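Type III chaperone protein ShcA (Pseudomonas syringae pv. tomato, PDB 4G6T) probably serves as a type III secretion chaperone of the CesT family, binding a partner effector protein and keeping it ready for export. Local coordinates at residues S5-L13 with L45-L54. Sequence-based numbering, arbitrary orientation.
Sequences SNLFYKTLL and LSCDYARERL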
loop_
_atom_site.group_PDB
_atom_site.type_symbol
_atom_site.label_atom_id
_atom_site.label_comp_id
_atom_site.label_asym_id
_atom_site.label_seq_id
_atom_site.Cartn_x
_atom_site.Cartn_y
_atom_site.Cartn_z
ATOM N N SER A 5 -19.579 -8.183 -0.532
ATOM C CA SER A 5 -19.313 -6.760 -0.477
ATOM C C SER A 5 -17.859 -6.442 -0.220
ATOM O O SER A 5 -17.419 -5.364 -0.601
ATOM C CB SER A 5 -20.202 -6.064 0.582
ATOM O OG SER A 5 -19.909 -6.457 1.903
ATOM N N ASN A 6 -17.167 -7.399 0.371
ATOM C CA ASN A 6 -15.724 -7.243 0.633
ATOM C C ASN A 6 -14.907 -7.236 -0.670
ATOM O O ASN A 6 -13.704 -6.889 -0.634
ATOM C CB ASN A 6 -15.193 -8.225 1.615
ATOM C CG ASN A 6 -15.602 -7.890 3.041
ATOM O OD1 ASN A 6 -15.804 -6.688 3.335
ATOM N ND2 ASN A 6 -15.706 -8.884 3.896
ATOM N N LEU A 7 -15.510 -7.568 -1.818
ATOM C CA LEU A 7 -14.786 -7.414 -3.092
ATOM C C LEU A 7 -14.734 -5.983 -3.601
ATOM O O LEU A 7 -14.205 -5.719 -4.639
ATOM C CB LEU A 7 -15.335 -8.348 -4.172
ATOM C CG LEU A 7 -14.956 -9.796 -4.043
ATOM C CD1 LEU A 7 -15.980 -10.642 -4.777
ATOM C CD2 LEU A 7 -13.504 -9.958 -4.507
ATOM N N PHE A 8 -15.361 -5.029 -2.895
ATOM C CA PHE A 8 -15.315 -3.616 -3.246
ATOM C C PHE A 8 -13.879 -3.095 -3.487
ATOM O O PHE A 8 -13.649 -2.332 -4.384
ATOM C CB PHE A 8 -15.944 -2.829 -2.099
ATOM C CG PHE A 8 -16.130 -1.370 -2.366
ATOM C CD1 PHE A 8 -17.280 -0.934 -2.999
ATOM C CD2 PHE A 8 -15.152 -0.454 -2.031
ATOM C CE1 PHE A 8 -17.498 0.430 -3.245
ATOM C CE2 PHE A 8 -15.339 0.914 -2.297
ATOM C CZ PHE A 8 -16.509 1.343 -2.912
ATOM N N TYR A 9 -12.966 -3.529 -2.613
ATOM C CA TYR A 9 -11.561 -3.109 -2.661
ATOM C C TYR A 9 -10.889 -3.569 -3.964
ATOM O O TYR A 9 -10.250 -2.774 -4.637
ATOM C CB TYR A 9 -10.790 -3.626 -1.449
ATOM C CG TYR A 9 -11.447 -3.192 -0.124
ATOM C CD1 TYR A 9 -11.342 -1.878 0.337
ATOM C CD2 TYR A 9 -12.270 -4.065 0.562
ATOM C CE1 TYR A 9 -12.027 -1.497 1.489
ATOM C CE2 TYR A 9 -12.948 -3.689 1.693
ATOM C CZ TYR A 9 -12.829 -2.398 2.131
ATOM O OH TYR A 9 -13.534 -2.067 3.317
ATOM N N LYS A 10 -11.132 -4.829 -4.313
ATOM C CA LYS A 10 -10.612 -5.357 -5.586
ATOM C C LYS A 10 -11.176 -4.587 -6.750
ATOM O O LYS A 10 -10.483 -4.230 -7.713
ATOM C CB LYS A 10 -10.971 -6.821 -5.723
ATOM C CG LYS A 10 -10.596 -7.342 -7.092
ATOM C CD LYS A 10 -11.010 -8.774 -7.343
ATOM C CE LYS A 10 -10.478 -9.265 -8.689
ATOM N NZ LYS A 10 -11.047 -8.596 -9.872
ATOM N N THR A 11 -12.480 -4.343 -6.760
ATOM C CA THR A 11 -13.071 -3.587 -7.835
ATOM C C THR A 11 -12.428 -2.213 -8.033
ATOM O O THR A 11 -12.183 -1.727 -9.144
ATOM C CB THR A 11 -14.604 -3.481 -7.650
ATOM O OG1 THR A 11 -15.074 -4.818 -7.458
ATOM C CG2 THR A 11 -15.235 -2.803 -8.845
ATOM N N LEU A 12 -12.160 -1.560 -6.901
ATOM C CA LEU A 12 -11.499 -0.273 -6.925
ATOM C C LEU A 12 -10.099 -0.427 -7.515
ATOM O O LEU A 12 -9.681 0.405 -8.323
ATOM C CB LEU A 12 -11.402 0.319 -5.514
ATOM C CG LEU A 12 -10.562 1.588 -5.397
ATOM C CD1 LEU A 12 -11.165 2.709 -6.169
ATOM C CD2 LEU A 12 -10.436 1.879 -3.897
ATOM N N LEU A 13 -9.382 -1.415 -7.013
ATOM C CA LEU A 13 -8.025 -1.687 -7.482
ATOM C C LEU A 13 -7.973 -1.969 -8.975
ATOM O O LEU A 13 -7.077 -1.435 -9.668
ATOM C CB LEU A 13 -7.345 -2.736 -6.670
ATOM C CG LEU A 13 -5.839 -2.943 -6.928
ATOM C CD1 LEU A 13 -5.087 -1.660 -6.613
ATOM C CD2 LEU A 13 -5.336 -4.093 -6.079
ATOM N N LEU A 45 -0.815 -1.592 -0.267
ATOM C CA LEU A 45 -2.240 -1.363 0.025
ATOM C C LEU A 45 -2.782 -2.577 0.740
ATOM O O LEU A 45 -2.581 -3.729 0.289
ATOM C CB LEU A 45 -3.012 -1.172 -1.245
ATOM C CG LEU A 45 -2.732 -0.025 -2.163
ATOM C CD1 LEU A 45 -3.617 -0.041 -3.396
ATOM C CD2 LEU A 45 -2.822 1.315 -1.446
ATOM N N SER A 46 -3.479 -2.379 1.866
ATOM C CA SER A 46 -3.911 -3.461 2.717
ATOM C C SER A 46 -5.396 -3.300 3.034
ATOM O O SER A 46 -5.800 -2.219 3.491
ATOM C CB SER A 46 -3.108 -3.504 4.012
ATOM O OG SER A 46 -3.349 -4.635 4.834
ATOM N N CYS A 47 -6.182 -4.367 2.811
ATOM C CA CYS A 47 -7.606 -4.275 3.020
ATOM C C CYS A 47 -7.947 -4.657 4.449
ATOM O O CYS A 47 -7.679 -5.778 4.869
ATOM C CB CYS A 47 -8.326 -5.289 2.103
ATOM S SG CYS A 47 -8.155 -4.899 0.377
ATOM N N ASP A 48 -8.545 -3.741 5.204
ATOM C CA ASP A 48 -8.962 -4.079 6.541
ATOM C C ASP A 48 -10.473 -4.253 6.510
ATOM O O ASP A 48 -11.244 -3.307 6.687
ATOM C CB ASP A 48 -8.531 -3.001 7.518
ATOM C CG ASP A 48 -8.860 -3.355 8.953
ATOM O OD1 ASP A 48 -9.567 -4.345 9.198
ATOM O OD2 ASP A 48 -8.398 -2.589 9.851
ATOM N N TYR A 49 -10.901 -5.462 6.222
ATOM C CA TYR A 49 -12.310 -5.706 5.912
ATOM C C TYR A 49 -13.175 -5.462 7.143
ATOM O O TYR A 49 -14.209 -4.846 6.993
ATOM C CB TYR A 49 -12.547 -7.148 5.441
ATOM C CG TYR A 49 -11.639 -7.653 4.300
ATOM C CD1 TYR A 49 -11.819 -7.213 2.972
ATOM C CD2 TYR A 49 -10.604 -8.484 4.578
ATOM C CE1 TYR A 49 -10.961 -7.637 1.971
ATOM C CE2 TYR A 49 -9.754 -8.874 3.566
ATOM C CZ TYR A 49 -9.970 -8.498 2.281
ATOM O OH TYR A 49 -9.108 -8.931 1.268
ATOM N N ALA A 50 -12.694 -5.917 8.293
ATOM C CA ALA A 50 -13.451 -5.832 9.537
ATOM C C ALA A 50 -13.723 -4.400 9.914
ATOM O O ALA A 50 -14.830 -4.078 10.426
ATOM C CB ALA A 50 -12.716 -6.560 10.637
ATOM N N ARG A 51 -12.771 -3.502 9.665
ATOM C CA ARG A 51 -12.931 -2.101 9.996
ATOM C C ARG A 51 -13.296 -1.226 8.828
ATOM O O ARG A 51 -13.333 -0.004 8.945
ATOM C CB ARG A 51 -11.664 -1.589 10.728
ATOM C CG ARG A 51 -11.179 -2.477 11.877
ATOM C CD ARG A 51 -10.019 -1.879 12.660
ATOM N NE ARG A 51 -9.478 -2.759 13.722
ATOM C CZ ARG A 51 -8.642 -3.781 13.542
ATOM N NH1 ARG A 51 -8.191 -4.113 12.330
ATOM N NH2 ARG A 51 -8.242 -4.510 14.588
ATOM N N GLU A 52 -13.595 -1.838 7.675
ATOM C CA GLU A 52 -14.115 -1.126 6.532
ATOM C C GLU A 52 -13.217 0.042 6.155
ATOM O O GLU A 52 -13.609 1.128 5.959
ATOM C CB GLU A 52 -15.580 -0.698 6.741
ATOM C CG GLU A 52 -16.470 -1.907 6.954
ATOM C CD GLU A 52 -17.954 -1.535 7.097
ATOM O OE1 GLU A 52 -18.534 -0.925 6.168
ATOM O OE2 GLU A 52 -18.538 -1.882 8.151
ATOM N N ARG A 53 -11.949 -0.295 5.889
ATOM C CA ARG A 53 -11.018 0.739 5.489
ATOM C C ARG A 53 -9.891 0.129 4.632
ATOM O O ARG A 53 -9.570 -1.054 4.804
ATOM C CB ARG A 53 -10.384 1.471 6.746
ATOM C CG ARG A 53 -9.736 0.539 7.735
ATOM C CD ARG A 53 -9.159 1.199 9.019
ATOM N NE ARG A 53 -8.344 0.233 9.689
ATOM C CZ ARG A 53 -7.237 0.509 10.409
ATOM N NH1 ARG A 53 -6.838 1.766 10.551
ATOM N NH2 ARG A 53 -6.547 -0.483 10.850
ATOM N N LEU A 54 -9.314 0.964 3.811
ATOM C CA LEU A 54 -8.127 0.591 3.028
ATOM C C LEU A 54 -6.949 1.322 3.636
ATOM O O LEU A 54 -7.005 2.538 3.838
ATOM C CB LEU A 54 -8.339 1.006 1.607
ATOM C CG LEU A 54 -7.200 0.605 0.617
ATOM C CD1 LEU A 54 -7.086 -0.923 0.457
ATOM C CD2 LEU A 54 -7.329 1.332 -0.737
HETATM O O HOH W 1 -14.941 -4.113 4.490
#
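Tyr9, in the first turn of helix 8-19, points its ring into the hairpin formed by strands 41-48 and 53-59, and illustrates how one aromatic residue can join a helix to the end of a beta hairpin. Its CB and CG press against the sulfur of Cys47, with CB 3.4 Å from SG; the sulfur lies obliquely to the ring, 43° off its normal. Tyr49 leans on another part of the same ring, its CD1 3.9 Å from Tyr9 CE2, and the two ring planes are turned 70° apart. Asn6 packs against Tyr49 as well, the amide plane inclined 46° to the ring and CB 3.8 Å from CD1.

At the far end of Tyr9, the hydroxyl lies 3.4 Å from Glu52 CA and donates to a water 2.7 Å from OH. This water lies in the plane of the ring and gives its own hydrogens to Asn6 OD1 and to Tyr49 O, bridging the two segments where no direct hydrogen bond does. Further along the helix the contact becomes purely aliphatic: Leu13 CD1 meets Leu45 CD1 at 3.9 Å, and Leu12 approaches Leu54, while Leu111 of helix 108-127 packs against both Leu45 and Leu54.

Behind this shell, a type I turn from Tyr49 to Glu52 and a G1 beta bulge shape the hairpin end. Asp48 fastens it: OD2 receives Arg53 NE at 2.8 Å together with NH2 of the same side-on guanidinium, and Arg51 NH1 besides. Three donors on one oxygen would be expected to favour the ionised carboxylate. The chemistry thus divides the work, with charge bracing the turn, Arg51 NH1 also bonding the backbone of another protein's chain, while apolar contacts and one water held by three hydrogen bonds join it to the helix.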